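Local coordinates for protein AxyAgu115A (Amphibacillus xylanus NBRC 15112, PDB 6NPS) that probably acts as a family GH115 alpha-glucuronidase, a hydrolase that removes glucuronic acid side groups from hemicelluloses such as arabinoglucuronoxylan, at residues 505-508 with 509-513; 570-573 with 574-578; 330-333 with 334-337. The protein carries 3 engineered substitutions. One frame throughout, in Å; residues are numbered along the deposited sequence.

Interaction 1: residues 505-508 with 509-513; sequences KVFE and LLNGY
L509 meets the preceding turn of helix 500-519 through both its backbone and its side chain, so that one leucine serves the backbone bonding and the packing between helices alike. Its N donates to K505 O at 3.0 Å. With CG placed beside its own backbone N and anti to the carbonyl carbon (chi1 -67°), the leucine branch runs back along the turn, and CG lies 3.5 Å from K505 O. The same leucine also packs on L551 of helix 537-558, so this side of the turn faces inward.

E508 takes part mainly through its main chain. Its O receives G512 N at 2.8 Å, but the donor stands well above the carbonyl plane, 42° out of it, in a bent bond. The glutamate side chain, extended beyond CG, leaves this pairing to the backbone and sends OE1 to H547 NE2 on helix 537-558.

F507 and N511 make the clearest side-chain pair. Both point the same way and lie side by side. N511 CB sits over one face of the phenyl ring, 4.2 Å from its centroid and shifted toward the rim, a CH-pi contact. The amide plane is tilted only 20° from the ring, and N511 CG comes within 3.9 Å of F507 CZ, so the flat group continues alongside the end of the ring. K487 adds a cation-pi contact to the same phenylalanine. Further round the helix, V506 CG1 and L510 CD1 touch at 4.0 Å, the valine resting also on I490 and the leucine on W489.

The whole is characteristic of i to i+4 pairing along an alpha-helix packed between other helices, here among those that accompany the TIM-barrel region of the GH115 family, probably the catalytic part.

Interaction 2: residues 570-573 with 574-578; sequences LVYY and PTVGN
The backbone of helix 564-596 widens to a pi-type turn at 570-572 and kinks at P574, whose N carries no hydrogen to offer to the turn before it. The proline ring faces the carbonyl instead, its CG 3.6 Å from L570 O. Regular bonding resumes at once: T575 N, V576 N and G577 N bond V571 O, Y572 O and Y573 O in turn, at 2.8 to 3.0 Å.

The threonine hydroxyl adds a second grip. With OG1 beside its own backbone N (chi1 -59°), T575 turns it back along the helix to donate to V571 O at 2.8 Å, arriving from the face of the carbonyl plane opposite to that used by T575 N. A valine in its place would probably leave V571 O with the backbone donor alone, losing the extra tie just beyond the kink.

This is a proline kink in a long helix, which lies in a bundle with helices 500-519, 537-558 and 601-629. Inside that bundle V576 CG2 stands almost centrally over one face of the Y572 ring, 3.8 Å from its centroid and 12° off the normal, a CH-pi contact. The ring also meets F568 and Y556, and V576 continues onto L549 and A552. The ring of Y573 stacks with that of Y623 on helix 601-629. N578 ND2, finally, bonds both P574 O, at 3.3 Å, and N424 O.

Interaction 3: residues 330-333 with 334-337; sequences TQNK and LIKE
A solvent-facing i to i+4 salt bridge on an amphipathic helix joins K333 to E337 near the end of helix 317-338. K333 NZ stands 3.1 Å from E337 OE2, and the two side chains converge at a slant rather than lying parallel. K333 CE, however, is modelled just as near to E337 OE2, at 2.9 Å, which is too close for a carbon, so the exact placing of the lysine end is doubtful. The lysine chain is bent at chi2 (-146°). E337 runs extended beyond CG, its CG 3.2 Å from K333 O. Both residues are exposed, so water would probably compete for the two charges and keep the bridge modest in strength.

Beneath the bridge lies the ordinary backbone bonding of the helix. L334 N, I335 N, K336 N and E337 N bond T330 O, Q331 O, N332 O and K333 O in turn, at 2.8 to 3.1 Å. The last of these, E337 N to K333 O, is the most bent, with an angle of 137° at the hydrogen.

The helix forms the alpha part of a beta-alpha-beta crossover between parallel neighbours, strands 298-300 and 348-351, in the TIM-barrel region of the GH115 family. The side turned to the strands carries I335, which packs on I298 and I300; its CG1, beside the backbone N, comes within 3.3 Å of Q331 O. L334 instead faces the adjacent helix 277-291, where it touches W284 and L288.

The buried amides are satisfied beyond the helix. Q331 gives NE2 to G301 O just past the strand, while N332 is held at both ends of its amide, ND2 by E374 OE1 and OD1 by R348 NH1 at the start of the next strand.

In the fold
Along the chain interaction 3 comes first, then interaction 1, then interaction 2. Interactions 1 and 2 are neighbours, their centres about 10 Å apart, on helices 500-519 and 564-596. They touch directly: L509 CD1 meets V571 CG1 at 3.7 Å, and Y513 packs on P574, T575 and N578, so the kinked turn of one helix is fitted against the other. Interaction 3 stands apart, its centre about 51 Å from that of interaction 1 and 48 Å from that of interaction 2. Interactions 1 and 2 thus lie on facing turns of two packed helices, while interaction 3 lies on helix 317-338, outside the eight-stranded parallel barrel, its nearest atoms about 37 Å from interaction 1.

Interaction 1: residues 505-508 with 509-513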
ATOM      1  N   LYS A 505      25.991 -14.424  29.329  1.00 29.94           N
ATOM      2  CA  LYS A 505      24.886 -14.565  28.399  1.00 30.44           C
ATOM      3  C   LYS A 505      23.680 -13.755  28.876  1.00 28.50           C
ATOM      4  O   LYS A 505      23.016 -13.097  28.063  1.00 31.01           O
ATOM      5  CB  LYS A 505      24.545 -16.042  28.223  1.00 34.01           C
ATOM      6  CG  LYS A 505      25.619 -16.798  27.393  1.00 36.63           C
ATOM      7  CD  LYS A 505      25.326 -18.289  27.327  1.00 41.31           C
ATOM      8  CE  LYS A 505      26.405 -18.971  26.482  1.00 47.19           C
ATOM      9  NZ  LYS A 505      26.088 -20.399  26.328  1.00 52.72           N
ATOM     10  N   VAL A 506      23.400 -13.770  30.188  1.00 32.54           N
ATOM     11  CA  VAL A 506      22.325 -12.916  30.720  1.00 30.13           C
ATOM     12  C   VAL A 506      22.602 -11.455  30.389  1.00 31.16           C
ATOM     13  O   VAL A 506      21.697 -10.708  30.009  1.00 30.50           O
ATOM     14  CB  VAL A 506      22.156 -13.117  32.233  1.00 33.90           C
ATOM     15  CG1 VAL A 506      21.126 -12.078  32.792  1.00 28.78           C
ATOM     16  CG2 VAL A 506      21.711 -14.557  32.511  1.00 36.69           C
ATOM     17  N   PHE A 507      23.863 -11.028  30.495  1.00 27.06           N
ATOM     18  CA  PHE A 507      24.185  -9.650  30.128  1.00 27.61           C
ATOM     19  C   PHE A 507      23.866  -9.373  28.656  1.00 32.47           C
ATOM     20  O   PHE A 507      23.266  -8.340  28.331  1.00 34.35           O
ATOM     21  CB  PHE A 507      25.656  -9.346  30.422  1.00 32.91           C
ATOM     22  CG  PHE A 507      26.064  -7.982  29.946  1.00 40.52           C
ATOM     23  CD1 PHE A 507      25.669  -6.842  30.645  1.00 40.76           C
ATOM     24  CD2 PHE A 507      26.749  -7.823  28.753  1.00 40.10           C
ATOM     25  CE1 PHE A 507      25.994  -5.579  30.187  1.00 44.25           C
ATOM     26  CE2 PHE A 507      27.083  -6.567  28.286  1.00 49.55           C
ATOM     27  CZ  PHE A 507      26.696  -5.430  29.013  1.00 51.05           C
ATOM     28  N   GLU A 508      24.255 -10.282  27.740  1.00 29.54           N
ATOM     29  CA  GLU A 508      23.874 -10.109  26.336  1.00 31.49           C
ATOM     30  C   GLU A 508      22.368  -9.947  26.165  1.00 31.31           C
ATOM     31  O   GLU A 508      21.929  -9.176  25.308  1.00 31.71           O
ATOM     32  CB  GLU A 508      24.332 -11.295  25.495  1.00 38.48           C
ATOM     33  CG  GLU A 508      25.840 -11.444  25.355  1.00 47.92           C
ATOM     34  CD  GLU A 508      26.207 -12.585  24.396  1.00 65.21           C
ATOM     35  OE1 GLU A 508      25.872 -12.502  23.186  1.00 71.08           O
ATOM     36  OE2 GLU A 508      26.823 -13.572  24.856  1.00 69.43           O
ATOM     37  N   LEU A 509      21.562 -10.737  26.901  1.00 28.51           N
ATOM     38  CA  LEU A 509      20.105 -10.695  26.754  1.00 32.49           C
ATOM     39  C   LEU A 509      19.550  -9.352  27.214  1.00 30.83           C
ATOM     40  O   LEU A 509      18.727  -8.742  26.523  1.00 30.95           O
ATOM     41  CB  LEU A 509      19.432 -11.816  27.572  1.00 28.93           C
ATOM     42  CG  LEU A 509      19.717 -13.222  27.060  1.00 31.25           C
ATOM     43  CD1 LEU A 509      19.099 -14.278  27.948  1.00 32.64           C
ATOM     44  CD2 LEU A 509      19.193 -13.358  25.621  1.00 31.19           C
ATOM     45  N   LEU A 510      19.968  -8.894  28.409  1.00 31.58           N
ATOM     46  CA  LEU A 510      19.366  -7.689  28.995  1.00 33.41           C
ATOM     47  C   LEU A 510      19.792  -6.454  28.221  1.00 32.54           C
ATOM     48  O   LEU A 510      18.959  -5.601  27.870  1.00 29.86           O
ATOM     49  CB  LEU A 510      19.778  -7.528  30.472  1.00 31.02           C
ATOM     50  CG  LEU A 510      19.362  -8.630  31.427  1.00 30.74           C
ATOM     51  CD1 LEU A 510      19.778  -8.274  32.877  1.00 29.22           C
ATOM     52  CD2 LEU A 510      17.868  -8.771  31.315  1.00 31.99           C
ATOM     53  N   ASN A 511      21.094  -6.343  27.965  1.00 33.72           N
ATOM     54  CA  ASN A 511      21.620  -5.247  27.167  1.00 37.40           C
ATOM     55  C   ASN A 511      21.078  -5.311  25.752  1.00 40.93           C
ATOM     56  O   ASN A 511      20.715  -4.283  25.165  1.00 39.71           O
ATOM     57  CB  ASN A 511      23.142  -5.308  27.157  1.00 48.93           C
ATOM     58  CG  ASN A 511      23.758  -3.984  26.807  1.00 61.67           C
ATOM     59  OD1 ASN A 511      23.783  -3.069  27.630  1.00 62.74           O
ATOM     60  ND2 ASN A 511      24.244  -3.860  25.578  1.00 64.29           N
ATOM     61  N   GLY A 512      21.010  -6.521  25.193  1.00 38.90           N
ATOM     62  CA  GLY A 512      20.436  -6.782  23.893  1.00 35.98           C
ATOM     63  C   GLY A 512      18.992  -6.377  23.717  1.00 31.72           C
ATOM     64  O   GLY A 512      18.690  -5.571  22.828  1.00 33.23           O
ATOM     65  N   TYR A 513      18.066  -6.928  24.514  1.00 26.40           N
ATOM     66  CA  TYR A 513      16.665  -6.617  24.256  1.00 29.88           C
ATOM     67  C   TYR A 513      16.363  -5.144  24.534  1.00 31.12           C
ATOM     68  O   TYR A 513      15.559  -4.525  23.816  1.00 28.87           O
ATOM     69  CB  TYR A 513      15.733  -7.564  25.052  1.00 27.64           C
ATOM     70  CG  TYR A 513      15.232  -7.070  26.406  1.00 27.43           C
ATOM     71  CD1 TYR A 513      14.197  -6.139  26.500  1.00 25.13           C
ATOM     72  CD2 TYR A 513      15.757  -7.596  27.602  1.00 28.04           C
ATOM     73  CE1 TYR A 513      13.726  -5.696  27.747  1.00 27.57           C
ATOM     74  CE2 TYR A 513      15.283  -7.139  28.879  1.00 27.52           C
ATOM     75  CZ  TYR A 513      14.272  -6.194  28.922  1.00 29.91           C
ATOM     76  OH  TYR A 513      13.802  -5.744  30.171  1.00 32.04           O
TER

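Interaction 2: residues 570-573 with 574-578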
ATOM      1  N   LEU A 570      12.478 -12.114  35.214  1.00 31.82           N
ATOM      2  CA  LEU A 570      13.446 -11.034  35.086  1.00 31.56           C
ATOM      3  C   LEU A 570      14.152 -11.014  33.734  1.00 33.95           C
ATOM      4  O   LEU A 570      14.633  -9.951  33.316  1.00 34.80           O
ATOM      5  CB  LEU A 570      14.505 -11.136  36.207  1.00 30.22           C
ATOM      6  CG  LEU A 570      13.988 -10.894  37.653  1.00 38.23           C
ATOM      7  CD1 LEU A 570      15.077 -11.050  38.725  1.00 39.18           C
ATOM      8  CD2 LEU A 570      13.303  -9.525  37.815  1.00 36.13           C
ATOM      9  N   VAL A 571      14.324 -12.166  33.080  1.00 28.47           N
ATOM     10  CA  VAL A 571      15.167 -12.181  31.885  1.00 29.85           C
ATOM     11  C   VAL A 571      14.383 -12.756  30.699  1.00 29.66           C
ATOM     12  O   VAL A 571      14.260 -12.126  29.646  1.00 29.42           O
ATOM     13  CB  VAL A 571      16.453 -12.983  32.148  1.00 30.48           C
ATOM     14  CG1 VAL A 571      17.313 -13.019  30.883  1.00 29.99           C
ATOM     15  CG2 VAL A 571      17.206 -12.372  33.333  1.00 32.65           C
ATOM     16  N   TYR A 572      13.849 -13.964  30.857  1.00 28.75           N
ATOM     17  CA  TYR A 572      13.286 -14.659  29.707  1.00 26.61           C
ATOM     18  C   TYR A 572      12.041 -13.948  29.169  1.00 31.56           C
ATOM     19  O   TYR A 572      11.924 -13.707  27.965  1.00 26.11           O
ATOM     20  CB  TYR A 572      12.968 -16.110  30.100  1.00 27.50           C
ATOM     21  CG  TYR A 572      12.525 -16.976  28.935  1.00 32.40           C
ATOM     22  CD1 TYR A 572      13.472 -17.605  28.109  1.00 29.71           C
ATOM     23  CD2 TYR A 572      11.170 -17.179  28.674  1.00 34.80           C
ATOM     24  CE1 TYR A 572      13.047 -18.413  27.039  1.00 35.83           C
ATOM     25  CE2 TYR A 572      10.741 -17.969  27.620  1.00 37.01           C
ATOM     26  CZ  TYR A 572      11.682 -18.587  26.816  1.00 39.98           C
ATOM     27  OH  TYR A 572      11.260 -19.369  25.783  1.00 44.02           O
ATOM     28  N   TYR A 573      11.076 -13.633  30.040  1.00 30.48           N
ATOM     29  CA  TYR A 573       9.840 -13.019  29.549  1.00 28.96           C
ATOM     30  C   TYR A 573      10.083 -11.643  28.905  1.00 27.56           C
ATOM     31  O   TYR A 573       9.633 -11.433  27.769  1.00 30.15           O
ATOM     32  CB  TYR A 573       8.825 -12.968  30.710  1.00 30.24           C
ATOM     33  CG  TYR A 573       7.596 -12.162  30.360  1.00 29.66           C
ATOM     34  CD1 TYR A 573       6.695 -12.623  29.415  1.00 32.11           C
ATOM     35  CD2 TYR A 573       7.349 -10.930  30.958  1.00 38.60           C
ATOM     36  CE1 TYR A 573       5.560 -11.881  29.070  1.00 35.47           C
ATOM     37  CE2 TYR A 573       6.223 -10.189  30.635  1.00 32.77           C
ATOM     38  CZ  TYR A 573       5.352 -10.663  29.670  1.00 34.24           C
ATOM     39  OH  TYR A 573       4.253  -9.929  29.316  1.00 35.58           O
ATOM     40  N   PRO A 574      10.758 -10.669  29.553  1.00 31.07           N
ATOM     41  CA  PRO A 574      11.088  -9.401  28.846  1.00 24.40           C
ATOM     42  C   PRO A 574      11.849  -9.601  27.533  1.00 29.42           C
ATOM     43  O   PRO A 574      11.600  -8.875  26.562  1.00 30.21           O
ATOM     44  CB  PRO A 574      11.980  -8.642  29.849  1.00 28.02           C
ATOM     45  CG  PRO A 574      11.825  -9.314  31.108  1.00 31.08           C
ATOM     46  CD  PRO A 574      11.307 -10.708  30.911  1.00 27.77           C
ATOM     47  N   THR A 575      12.857 -10.483  27.503  1.00 31.02           N
ATOM     48  CA  THR A 575      13.643 -10.658  26.273  1.00 29.24           C
ATOM     49  C   THR A 575      12.789 -11.215  25.156  1.00 25.55           C
ATOM     50  O   THR A 575      12.675 -10.624  24.078  1.00 29.12           O
ATOM     51  CB  THR A 575      14.833 -11.609  26.505  1.00 32.29           C
ATOM     52  OG1 THR A 575      15.651 -11.067  27.521  1.00 31.26           O
ATOM     53  CG2 THR A 575      15.664 -11.774  25.202  1.00 30.83           C
ATOM     54  N   VAL A 576      12.153 -12.349  25.414  1.00 29.53           N
ATOM     55  CA  VAL A 576      11.444 -13.053  24.364  1.00 30.08           C
ATOM     56  C   VAL A 576      10.206 -12.282  23.971  1.00 30.94           C
ATOM     57  O   VAL A 576       9.869 -12.189  22.787  1.00 28.59           O
ATOM     58  CB  VAL A 576      11.101 -14.492  24.815  1.00 30.52           C
ATOM     59  CG1 VAL A 576      10.209 -15.178  23.774  1.00 37.30           C
ATOM     60  CG2 VAL A 576      12.398 -15.312  25.068  1.00 33.28           C
ATOM     61  N   GLY A 577       9.532 -11.670  24.948  1.00 31.93           N
ATOM     62  CA  GLY A 577       8.350 -10.906  24.620  1.00 30.61           C
ATOM     63  C   GLY A 577       8.661  -9.782  23.663  1.00 30.44           C
ATOM     64  O   GLY A 577       7.996  -9.621  22.642  1.00 31.55           O
ATOM     65  N   ASN A 578       9.668  -8.974  23.993  1.00 25.67           N
ATOM     66  CA  ASN A 578      10.055  -7.870  23.121  1.00 25.14           C
ATOM     67  C   ASN A 578      10.584  -8.373  21.781  1.00 25.74           C
ATOM     68  O   ASN A 578      10.227  -7.861  20.714  1.00 29.27           O
ATOM     69  CB  ASN A 578      11.155  -7.051  23.799  1.00 29.13           C
ATOM     70  CG  ASN A 578      10.611  -5.847  24.556  1.00 32.85           C
ATOM     71  OD1 ASN A 578       9.904  -5.007  23.989  1.00 32.98           O
ATOM     72  ND2 ASN A 578      10.942  -5.766  25.856  1.00 32.35           N
TER

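Interaction 3: residues 330-333 with 334-337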
ATOM      1  N   THR A 330      -4.326  30.063  48.278  1.00 62.70           N
ATOM      2  CA  THR A 330      -5.347  29.440  49.124  1.00 67.30           C
ATOM      3  C   THR A 330      -4.809  28.176  49.796  1.00 58.51           C
ATOM      4  O   THR A 330      -4.991  27.971  51.003  1.00 56.71           O
ATOM      5  CB  THR A 330      -6.593  29.096  48.286  1.00 70.02           C
ATOM      6  OG1 THR A 330      -7.102  30.270  47.635  1.00 73.53           O
ATOM      7  CG2 THR A 330      -7.680  28.502  49.164  1.00 68.72           C
ATOM      8  N   GLN A 331      -4.163  27.308  49.011  1.00 53.89           N
ATOM      9  CA  GLN A 331      -3.670  26.045  49.543  1.00 50.48           C
ATOM     10  C   GLN A 331      -2.667  26.276  50.668  1.00 53.45           C
ATOM     11  O   GLN A 331      -2.768  25.653  51.735  1.00 53.15           O
ATOM     12  CB  GLN A 331      -3.081  25.215  48.406  1.00 48.38           C
ATOM     13  CG  GLN A 331      -4.130  24.622  47.461  1.00 45.63           C
ATOM     14  CD  GLN A 331      -3.528  24.166  46.162  1.00 47.47           C
ATOM     15  OE1 GLN A 331      -2.466  24.638  45.773  1.00 52.65           O
ATOM     16  NE2 GLN A 331      -4.205  23.258  45.463  1.00 44.65           N
ATOM     17  N   ASN A 332      -1.741  27.229  50.491  1.00 54.53           N
ATOM     18  CA  ASN A 332      -0.779  27.509  51.555  1.00 50.50           C
ATOM     19  C   ASN A 332      -1.464  27.937  52.837  1.00 54.32           C
ATOM     20  O   ASN A 332      -1.011  27.593  53.940  1.00 52.90           O
ATOM     21  CB  ASN A 332       0.203  28.578  51.111  1.00 51.39           C
ATOM     22  CG  ASN A 332       1.345  27.991  50.294  1.00 50.01           C
ATOM     23  OD1 ASN A 332       1.562  26.767  50.283  1.00 46.21           O
ATOM     24  ND2 ASN A 332       2.062  28.855  49.590  1.00 48.04           N
ATOM     25  N   LYS A 333      -2.539  28.722  52.705  1.00 52.46           N
ATOM     26  CA  LYS A 333      -3.305  29.200  53.865  1.00 53.31           C
ATOM     27  C   LYS A 333      -3.935  28.027  54.610  1.00 41.87           C
ATOM     28  O   LYS A 333      -3.878  27.953  55.838  1.00 47.09           O
ATOM     29  CB  LYS A 333      -4.385  30.190  53.427  1.00 61.90           C
ATOM     30  CG  LYS A 333      -4.644  31.309  54.422  1.00 67.71           C
ATOM     31  CD  LYS A 333      -6.108  31.716  54.428  1.00 75.20           C
ATOM     32  CE  LYS A 333      -6.513  32.299  55.772  1.00 78.80           C
ATOM     33  NZ  LYS A 333      -7.992  32.403  55.909  1.00 82.51           N
ATOM     34  N   LEU A 334      -4.534  27.113  53.853  1.00 42.84           N
ATOM     35  CA  LEU A 334      -5.066  25.874  54.410  1.00 47.42           C
ATOM     36  C   LEU A 334      -3.976  25.050  55.100  1.00 45.07           C
ATOM     37  O   LEU A 334      -4.159  24.567  56.228  1.00 46.45           O
ATOM     38  CB  LEU A 334      -5.740  25.080  53.303  1.00 43.54           C
ATOM     39  CG  LEU A 334      -7.066  25.646  52.792  1.00 44.61           C
ATOM     40  CD1 LEU A 334      -7.523  24.674  51.703  1.00 47.79           C
ATOM     41  CD2 LEU A 334      -8.065  25.798  53.928  1.00 50.25           C
ATOM     42  N   ILE A 335      -2.812  24.937  54.474  1.00 44.53           N
ATOM     43  CA  ILE A 335      -1.758  24.108  55.057  1.00 45.24           C
ATOM     44  C   ILE A 335      -1.279  24.699  56.382  1.00 46.17           C
ATOM     45  O   ILE A 335      -1.175  23.987  57.390  1.00 45.07           O
ATOM     46  CB  ILE A 335      -0.625  23.917  54.030  1.00 42.91           C
ATOM     47  CG1 ILE A 335      -1.118  23.008  52.899  1.00 38.77           C
ATOM     48  CG2 ILE A 335       0.632  23.348  54.710  1.00 42.96           C
ATOM     49  CD1 ILE A 335      -0.251  23.067  51.636  1.00 36.51           C
ATOM     50  N   LYS A 336      -1.132  26.008  56.416  1.00 46.52           N
ATOM     51  CA  LYS A 336      -0.726  26.677  57.632  1.00 53.33           C
ATOM     52  C   LYS A 336      -1.760  26.471  58.745  1.00 55.70           C
ATOM     53  O   LYS A 336      -1.396  26.365  59.916  1.00 55.13           O
ATOM     54  CB  LYS A 336      -0.518  28.171  57.378  1.00 68.07           C
ATOM     55  CG  LYS A 336       0.902  28.652  57.628  1.00 77.91           C
ATOM     56  CD  LYS A 336       1.184  29.949  56.889  1.00 77.97           C
ATOM     57  CE  LYS A 336       1.943  30.931  57.767  1.00 79.31           C
ATOM     58  NZ  LYS A 336       1.035  31.666  58.691  1.00 80.83           N
ATOM     59  N   GLU A 337      -3.044  26.416  58.387  1.00 54.28           N
ATOM     60  CA  GLU A 337      -4.098  26.354  59.414  1.00 59.67           C
ATOM     61  C   GLU A 337      -4.321  24.942  59.948  1.00 59.13           C
ATOM     62  O   GLU A 337      -4.656  24.777  61.123  1.00 63.84           O
ATOM     63  CB  GLU A 337      -5.418  26.898  58.864  1.00 61.90           C
ATOM     64  CG  GLU A 337      -5.412  28.394  58.614  1.00 74.47           C
ATOM     65  CD  GLU A 337      -6.593  28.875  57.764  1.00 85.96           C
ATOM     66  OE1 GLU A 337      -7.278  28.040  57.127  1.00 88.38           O
ATOM     67  OE2 GLU A 337      -6.814  30.105  57.711  1.00 90.10           O
TER